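Side-chain contacts in glutathione S-transferase, N-terminal domain protein (Pseudomonas putida, PDB 4NAX), which binds one molecule of oxidized glutathione disulfide per subunit and probably acts as a glutathione transferase of the GST superfamily: residues D165-L168 with W173-E176; A184-V189 with Q211-N216. One frame throughout, in Å; residues are numbered along the deposited sequence. Where two conformers were deposited one is given.

Contact 1 (D165-L168 with W173-E176)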
loop_
_atom_site.group_PDB
_atom_site.type_symbol
_atom_site.label_atom_id
_atom_site.label_comp_id
_atom_site.label_asym_id
_atom_site.label_seq_id
_atom_site.Cartn_x
_atom_site.Cartn_y
_atom_site.Cartn_z
ATOM N N ASP A 165 15.548 -1.493 -10.337
ATOM C CA ASP A 165 16.821 -1.907 -10.899
ATOM C C ASP A 165 17.939 -0.966 -10.470
ATOM O O ASP A 165 19.033 -1.400 -10.097
ATOM C CB ASP A 165 16.717 -1.963 -12.420
ATOM C CG ASP A 165 17.825 -2.754 -13.050
ATOM O OD1 ASP A 165 17.882 -3.973 -12.829
ATOM O OD2 ASP A 165 18.628 -2.142 -13.791
ATOM N N ARG A 166 17.676 0.336 -10.552
ATOM C CA ARG A 166 18.668 1.321 -10.161
ATOM C C ARG A 166 18.948 1.213 -8.671
ATOM O O ARG A 166 20.093 1.362 -8.222
ATOM C CB ARG A 166 18.246 2.735 -10.548
ATOM C CG ARG A 166 18.234 2.936 -12.064
ATOM C CD ARG A 166 17.972 4.387 -12.460
ATOM N NE ARG A 166 16.660 4.846 -12.004
ATOM C CZ ARG A 166 15.503 4.630 -12.635
ATOM N NH1 ARG A 166 14.368 5.086 -12.115
ATOM N NH2 ARG A 166 15.472 3.973 -13.781
ATOM N N HIS A 167 17.900 0.981 -7.884
ATOM C CA HIS A 167 18.083 0.870 -6.448
ATOM C C HIS A 167 18.956 -0.339 -6.074
ATOM O O HIS A 167 19.761 -0.280 -5.146
ATOM C CB HIS A 167 16.718 0.768 -5.754
ATOM C CG HIS A 167 16.833 0.576 -4.283
ATOM N ND1 HIS A 167 17.267 1.574 -3.446
ATOM C CD2 HIS A 167 16.661 -0.519 -3.513
ATOM C CE1 HIS A 167 17.324 1.105 -2.212
ATOM N NE2 HIS A 167 16.960 -0.161 -2.228
ATOM N N LEU A 168 18.750 -1.447 -6.771
ATOM C CA LEU A 168 19.393 -2.712 -6.414
ATOM C C LEU A 168 20.834 -2.851 -6.909
ATOM O O LEU A 168 21.551 -3.757 -6.497
ATOM C CB LEU A 168 18.542 -3.888 -6.910
ATOM C CG LEU A 168 17.240 -4.063 -6.117
ATOM C CD1 LEU A 168 16.316 -5.014 -6.858
ATOM C CD2 LEU A 168 17.502 -4.571 -4.697
ATOM N N TRP A 173 19.618 -6.654 -1.387
ATOM C CA TRP A 173 18.198 -6.569 -1.063
ATOM C C TRP A 173 17.735 -5.118 -1.034
ATOM O O TRP A 173 18.532 -4.182 -1.183
ATOM C CB TRP A 173 17.890 -7.264 0.272
ATOM C CG TRP A 173 18.257 -8.709 0.336
ATOM C CD1 TRP A 173 19.224 -9.269 1.121
ATOM C CD2 TRP A 173 17.626 -9.795 -0.357
ATOM N NE1 TRP A 173 19.261 -10.625 0.926
ATOM C CE2 TRP A 173 18.290 -10.978 0.033
ATOM C CE3 TRP A 173 16.595 -9.879 -1.298
ATOM C CZ2 TRP A 173 17.943 -12.234 -0.468
ATOM C CZ3 TRP A 173 16.241 -11.141 -1.797
ATOM C CH2 TRP A 173 16.914 -12.298 -1.373
ATOM N N MET A 174 16.437 -4.911 -0.877
ATOM C CA MET A 174 15.909 -3.545 -0.864
ATOM C C MET A 174 16.477 -2.692 0.268
ATOM O O MET A 174 16.820 -1.511 0.071
ATOM C CB MET A 174 14.383 -3.564 -0.783
ATOM C CG MET A 174 13.701 -4.157 -2.011
ATOM S SD MET A 174 14.084 -3.364 -3.587
ATOM C CE MET A 174 13.338 -1.754 -3.352
ATOM N N ALA A 175 16.545 -3.274 1.459
ATOM C CA ALA A 175 17.156 -2.636 2.613
ATOM C C ALA A 175 18.455 -3.375 2.943
ATOM O O ALA A 175 18.868 -4.267 2.206
ATOM C CB ALA A 175 16.197 -2.630 3.788
ATOM N N GLU A 176 19.130 -2.980 4.020
ATOM C CA GLU A 176 20.445 -3.551 4.330
ATOM C C GLU A 176 20.411 -5.036 4.643
ATOM O O GLU A 176 21.395 -5.742 4.395
ATOM C CB GLU A 176 21.135 -2.759 5.448
ATOM C CG GLU A 176 21.552 -1.366 4.962
ATOM C CD GLU A 176 22.094 -0.431 6.028
ATOM O OE1 GLU A 176 21.985 -0.744 7.230
ATOM O OE2 GLU A 176 22.620 0.645 5.657
#

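Contact 2 (A184-V189 with Q211-N216). With GDS (oxidized glutathione disulfide), chain C.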
loop_
_atom_site.group_PDB
_atom_site.type_symbol
_atom_site.label_atom_id
_atom_site.label_comp_id
_atom_site.label_asym_id
_atom_site.label_seq_id
_atom_site.Cartn_x
_atom_site.Cartn_y
_atom_site.Cartn_z
ATOM N N ALA A 184 7.447 -8.646 -0.202
ATOM C CA ALA A 184 6.308 -8.017 -0.861
ATOM C C ALA A 184 6.520 -7.849 -2.369
ATOM O O ALA A 184 5.581 -7.986 -3.144
ATOM C CB ALA A 184 6.035 -6.651 -0.240
ATOM N N ILE A 185 7.745 -7.521 -2.777
ATOM C CA ILE A 185 8.021 -7.143 -4.157
ATOM C C ILE A 185 8.261 -8.325 -5.102
ATOM O O ILE A 185 7.683 -8.391 -6.186
ATOM C CB ILE A 185 9.233 -6.185 -4.195
ATOM C CG1 ILE A 185 8.849 -4.826 -3.610
ATOM C CG2 ILE A 185 9.800 -6.056 -5.596
ATOM C CD1 ILE A 185 10.021 -3.938 -3.269
ATOM N N PHE A 186 9.108 -9.267 -4.696
ATOM C CA PHE A 186 9.560 -10.258 -5.665
ATOM C C PHE A 186 8.504 -11.273 -6.132
ATOM O O PHE A 186 8.557 -11.672 -7.285
ATOM C CB PHE A 186 10.912 -10.874 -5.224
ATOM C CG PHE A 186 12.001 -9.835 -5.297
ATOM C CD1 PHE A 186 12.468 -9.414 -6.531
ATOM C CD2 PHE A 186 12.474 -9.206 -4.165
ATOM C CE1 PHE A 186 13.375 -8.367 -6.629
ATOM C CE2 PHE A 186 13.386 -8.172 -4.240
ATOM C CZ PHE A 186 13.836 -7.758 -5.476
ATOM N N PRO A 187 7.511 -11.627 -5.291
ATOM C CA PRO A 187 6.422 -12.450 -5.856
ATOM C C PRO A 187 5.688 -11.758 -6.979
ATOM O O PRO A 187 5.152 -12.424 -7.889
ATOM C CB PRO A 187 5.503 -12.706 -4.655
ATOM C CG PRO A 187 6.445 -12.630 -3.466
ATOM C CD PRO A 187 7.348 -11.465 -3.831
ATOM N N TRP A 188 5.599 -10.431 -6.912
ATOM C CA TRP A 188 4.952 -9.676 -7.984
ATOM C C TRP A 188 5.805 -9.606 -9.251
ATOM O O TRP A 188 5.273 -9.676 -10.356
ATOM C CB TRP A 188 4.553 -8.281 -7.503
ATOM C CG TRP A 188 3.130 -8.240 -7.047
ATOM C CD1 TRP A 188 2.647 -8.123 -5.776
ATOM C CD2 TRP A 188 1.997 -8.331 -7.906
ATOM N NE1 TRP A 188 1.261 -8.105 -5.804
ATOM C CE2 TRP A 188 0.848 -8.223 -7.108
ATOM C CE3 TRP A 188 1.849 -8.491 -9.289
ATOM C CZ2 TRP A 188 -0.425 -8.249 -7.639
ATOM C CZ3 TRP A 188 0.586 -8.543 -9.813
ATOM C CH2 TRP A 188 -0.548 -8.410 -8.991
ATOM N N VAL A 189 7.115 -9.430 -9.089
ATOM C CA VAL A 189 8.005 -9.481 -10.238
ATOM C C VAL A 189 7.879 -10.856 -10.921
ATOM O O VAL A 189 7.728 -10.948 -12.156
ATOM C CB VAL A 189 9.463 -9.170 -9.849
ATOM C CG1 VAL A 189 10.367 -9.270 -11.068
ATOM C CG2 VAL A 189 9.623 -7.788 -9.209
ATOM N N GLN A 211 16.670 -8.984 -12.109
ATOM C CA GLN A 211 16.818 -10.403 -12.442
ATOM C C GLN A 211 17.684 -11.130 -11.420
ATOM O O GLN A 211 17.351 -12.226 -10.974
ATOM C CB GLN A 211 17.462 -10.572 -13.813
ATOM C CG GLN A 211 16.576 -10.208 -14.985
ATOM C CD GLN A 211 17.345 -10.200 -16.290
ATOM O OE1 GLN A 211 17.164 -9.315 -17.124
ATOM N NE2 GLN A 211 18.231 -11.176 -16.458
ATOM N N ARG A 212 18.807 -10.515 -11.062
ATOM C CA ARG A 212 19.728 -11.104 -10.105
ATOM C C ARG A 212 19.069 -11.334 -8.749
ATOM O O ARG A 212 19.183 -12.415 -8.163
ATOM C CB ARG A 212 20.960 -10.218 -9.948
ATOM C CG ARG A 212 21.884 -10.590 -8.803
ATOM C CD ARG A 212 23.122 -9.701 -8.790
ATOM N NE ARG A 212 22.749 -8.291 -8.618
ATOM C CZ ARG A 212 22.457 -7.721 -7.453
ATOM N NH1 ARG A 212 22.515 -8.408 -6.321
ATOM N NH2 ARG A 212 22.084 -6.453 -7.414
ATOM N N VAL A 213 18.399 -10.310 -8.238
ATOM C CA VAL A 213 17.804 -10.404 -6.904
ATOM C C VAL A 213 16.574 -11.338 -6.917
ATOM O O VAL A 213 16.379 -12.122 -5.981
ATOM C CB VAL A 213 17.511 -9.008 -6.334
ATOM C CG1 VAL A 213 16.842 -9.121 -4.977
ATOM C CG2 VAL A 213 18.817 -8.235 -6.210
ATOM N N LEU A 214 15.785 -11.294 -7.989
ATOM C CA LEU A 214 14.684 -12.237 -8.138
ATOM C C LEU A 214 15.179 -13.679 -8.092
ATOM O O LEU A 214 14.612 -14.532 -7.399
ATOM C CB LEU A 214 13.922 -11.992 -9.430
ATOM C CG LEU A 214 12.813 -13.003 -9.731
ATOM C CD1 LEU A 214 11.711 -12.934 -8.676
ATOM C CD2 LEU A 214 12.231 -12.756 -11.120
ATOM N N ALA A 215 16.241 -13.968 -8.836
ATOM C CA ALA A 215 16.800 -15.328 -8.810
ATOM C C ALA A 215 17.245 -15.716 -7.393
ATOM O O ALA A 215 16.978 -16.828 -6.932
ATOM C CB ALA A 215 17.946 -15.473 -9.796
ATOM N N ASN A 216 17.902 -14.799 -6.688
ATOM C CA ASN A 216 18.335 -15.086 -5.330
ATOM C C ASN A 216 17.118 -15.375 -4.409
ATOM O O ASN A 216 17.131 -16.282 -3.576
ATOM C CB ASN A 216 19.102 -13.908 -4.719
ATOM C CG ASN A 216 20.418 -13.597 -5.400
ATOM O OD1 ASN A 216 20.976 -12.498 -5.176
ATOM N ND2 ASN A 216 20.946 -14.519 -6.188
HETATM N N1 GDS C . -10.876 -8.032 -9.134
HETATM C CA1 GDS C . -9.551 -8.274 -9.701
HETATM C C1 GDS C . -9.444 -7.696 -11.094
HETATM O OE1 GDS C . -8.297 -7.448 -11.537
HETATM O OE2 GDS C . -10.472 -7.481 -11.773
HETATM C CB1 GDS C . -9.287 -9.784 -9.743
HETATM C CG1 GDS C . -7.811 -10.166 -9.921
HETATM C CD1 GDS C . -6.987 -9.761 -8.725
HETATM O O1 GDS C . -7.493 -9.669 -7.622
HETATM N N2 GDS C . -5.708 -9.505 -8.974
HETATM C CA2 GDS C . -4.752 -9.174 -7.938
HETATM C C2 GDS C . -4.208 -7.783 -8.124
HETATM O O2 GDS C . -3.964 -7.345 -9.243
HETATM C CB2 GDS C . -3.591 -10.170 -7.961
HETATM S SG2 GDS C . -4.014 -11.836 -7.465
HETATM N N3 GDS C . -3.966 -7.085 -7.017
HETATM C CA3 GDS C . -3.454 -5.725 -7.052
HETATM C C3 GDS C . -2.574 -5.359 -5.877
HETATM O OE3 GDS C . -2.494 -4.142 -5.605
HETATM O OE4 GDS C . -1.944 -6.264 -5.318
HETATM N N4 GDS C . -9.036 -10.911 -5.344
HETATM C CA4 GDS C . -10.398 -11.367 -5.171
HETATM C C4 GDS C . -11.414 -10.497 -5.859
HETATM O OE5 GDS C . -12.635 -10.827 -5.804
HETATM O OE6 GDS C . -10.995 -9.500 -6.502
HETATM C C5 GDS C . -8.145 -11.049 -4.370
HETATM O O5 GDS C . -8.447 -11.529 -3.283
HETATM C CA5 GDS C . -6.723 -10.625 -4.667
HETATM N N5 GDS C . -6.162 -9.918 -3.520
HETATM C CB5 GDS C . -5.907 -11.880 -4.980
HETATM S SG5 GDS C . -4.161 -11.591 -5.272
HETATM C CA6 GDS C . -4.354 -6.045 -1.100
HETATM C C6 GDS C . -3.304 -6.828 -0.372
HETATM O OE7 GDS C . -3.677 -7.760 0.382
HETATM O OE8 GDS C . -2.108 -6.500 -0.551
HETATM N N6 GDS C . -3.900 -4.650 -1.268
HETATM C CB6 GDS C . -4.637 -6.683 -2.461
HETATM C CG6 GDS C . -5.238 -8.084 -2.311
HETATM C CD6 GDS C . -5.696 -8.670 -3.619
HETATM O O6 GDS C . -5.604 -8.049 -4.684
#

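Contact 1 (D165-L168 with W173-E176)
Met174 lays its thioether against the CD2 corner of the His167 imidazole, its terminal methyl CE lying 3.5 Å from CD2 of that ring. The sulfur stands oblique to the ring, with SD 4.9 Å from the centroid of His167, so the side-chain contact does not form a stack. The same two residues are joined by a strong polar link: NE2 of His167 donates to the backbone O of Met174 at 2.7 Å. The N-H points almost straight at the oxygen (169°), which lies within 3° of the imidazole plane and accepts the bond on a lone pair in the carbonyl plane. His167 reaches forward because its CG is anti to the backbone N (chi1 177°), while bends at chi2 and chi3 fold Met174 back toward the same ring. Helix 148-168 is thereby tied to the loop that leads into helix 180-193 of the all-helical C-terminal domain. In that loop the backbone N of Met174 is hydrogen-bonded to OD1 of Asp182, which ends an S-x-x-D sequence of the kind that makes the N-capping box in this fold, consistent with its place in the first turn of helix 180-193. With an alanine in place of His167 the imidazole is gone, and the Met174 carbonyl is likely to be left without this donor and the thioether freer to turn. Leu168 adds the apolar side of the contact, its CD2 lying 3.8 Å from SD of Met174 and 3.7 Å from the carbonyl O of Trp173. That oxygen is hydrogen-bonded to NE of Arg171; the Trp173 side chain leaves its backbone away from helix 165-168, and its indole meets the ring of Tyr178. Trp118 of helix 109-137 touches both His167 and Met174.

Contact 2 (A184-V189 with Q211-N216)
Phe186 sets out toward helix 211-216, and its ring meets Val213 with its far end, CZ coming within 3.3 Å of Val213 CG1, a tight approach for two carbons. The methyl arrives obliquely, so neither a face nor an edge of the ring receives it squarely. CG1 reaches this place because it is anti to the backbone N of Val213 (chi1 178°). Nearer its root, the same ring lies against the backbone of the next residue, with CD1 3.9 Å from CA of Leu214. One ring face is covered from within its own helix by CG2 of Ile185, 4.2 Å above the ring centre. Leu214 divides its two branches: CD1 rests 3.7 Å from the carbonyl O of Phe186 and 4.1 Å from its CB, while CD2 meets CG1 of Val189 at 4.0 Å, one turn further along. Leu214 and Val189 run past one another in opposite directions, touching alongside. No hydrogen bond joins the two segments; the side chains that meet are all apolar and buried, between helices that cross at -102°, their axes 10.0 Å apart. Helix 184-189 is kinked at Pro187, which has no N-H to give to the preceding turn. Trp188, the next residue, belongs to the glutathione disulfide pocket: its CZ2 approaches OE4 of the ligand to 3.4 Å, and its NE1 is hydrogen-bonded to OD1 of Asn30. The helix carrying Phe186 therefore runs between the ligand and helix 208-219, with Leu119 and Gln122 of helix 109-137 against Ala184, Leu164 of helix 148-168 against Ile185, and Val32 and Ile36 of the N-terminal domain's helix 31-41 against Pro187.

How the contacts relate
Both contacts belong to the helical C-terminal domain and follow in series along the chain: contact 1 joins the end of helix 148-168 to the loop after it, and contact 2 then sets helix 180-193 across helix 208-219. Their centres are 11 Å apart, and their side chains touch. Leu168 of contact 1 packs on Phe186 and Val213 of contact 2, Met174 on Ile185, and Trp173 on Val213, so apolar side chains of the three helices and the intervening loop pack on one another. A weak hydrogen bond from Arg212 to the Leu168 carbonyl adds a polar link. Through helix 180-193 this cluster connects with Trp188, which lines the glutathione disulfide pocket.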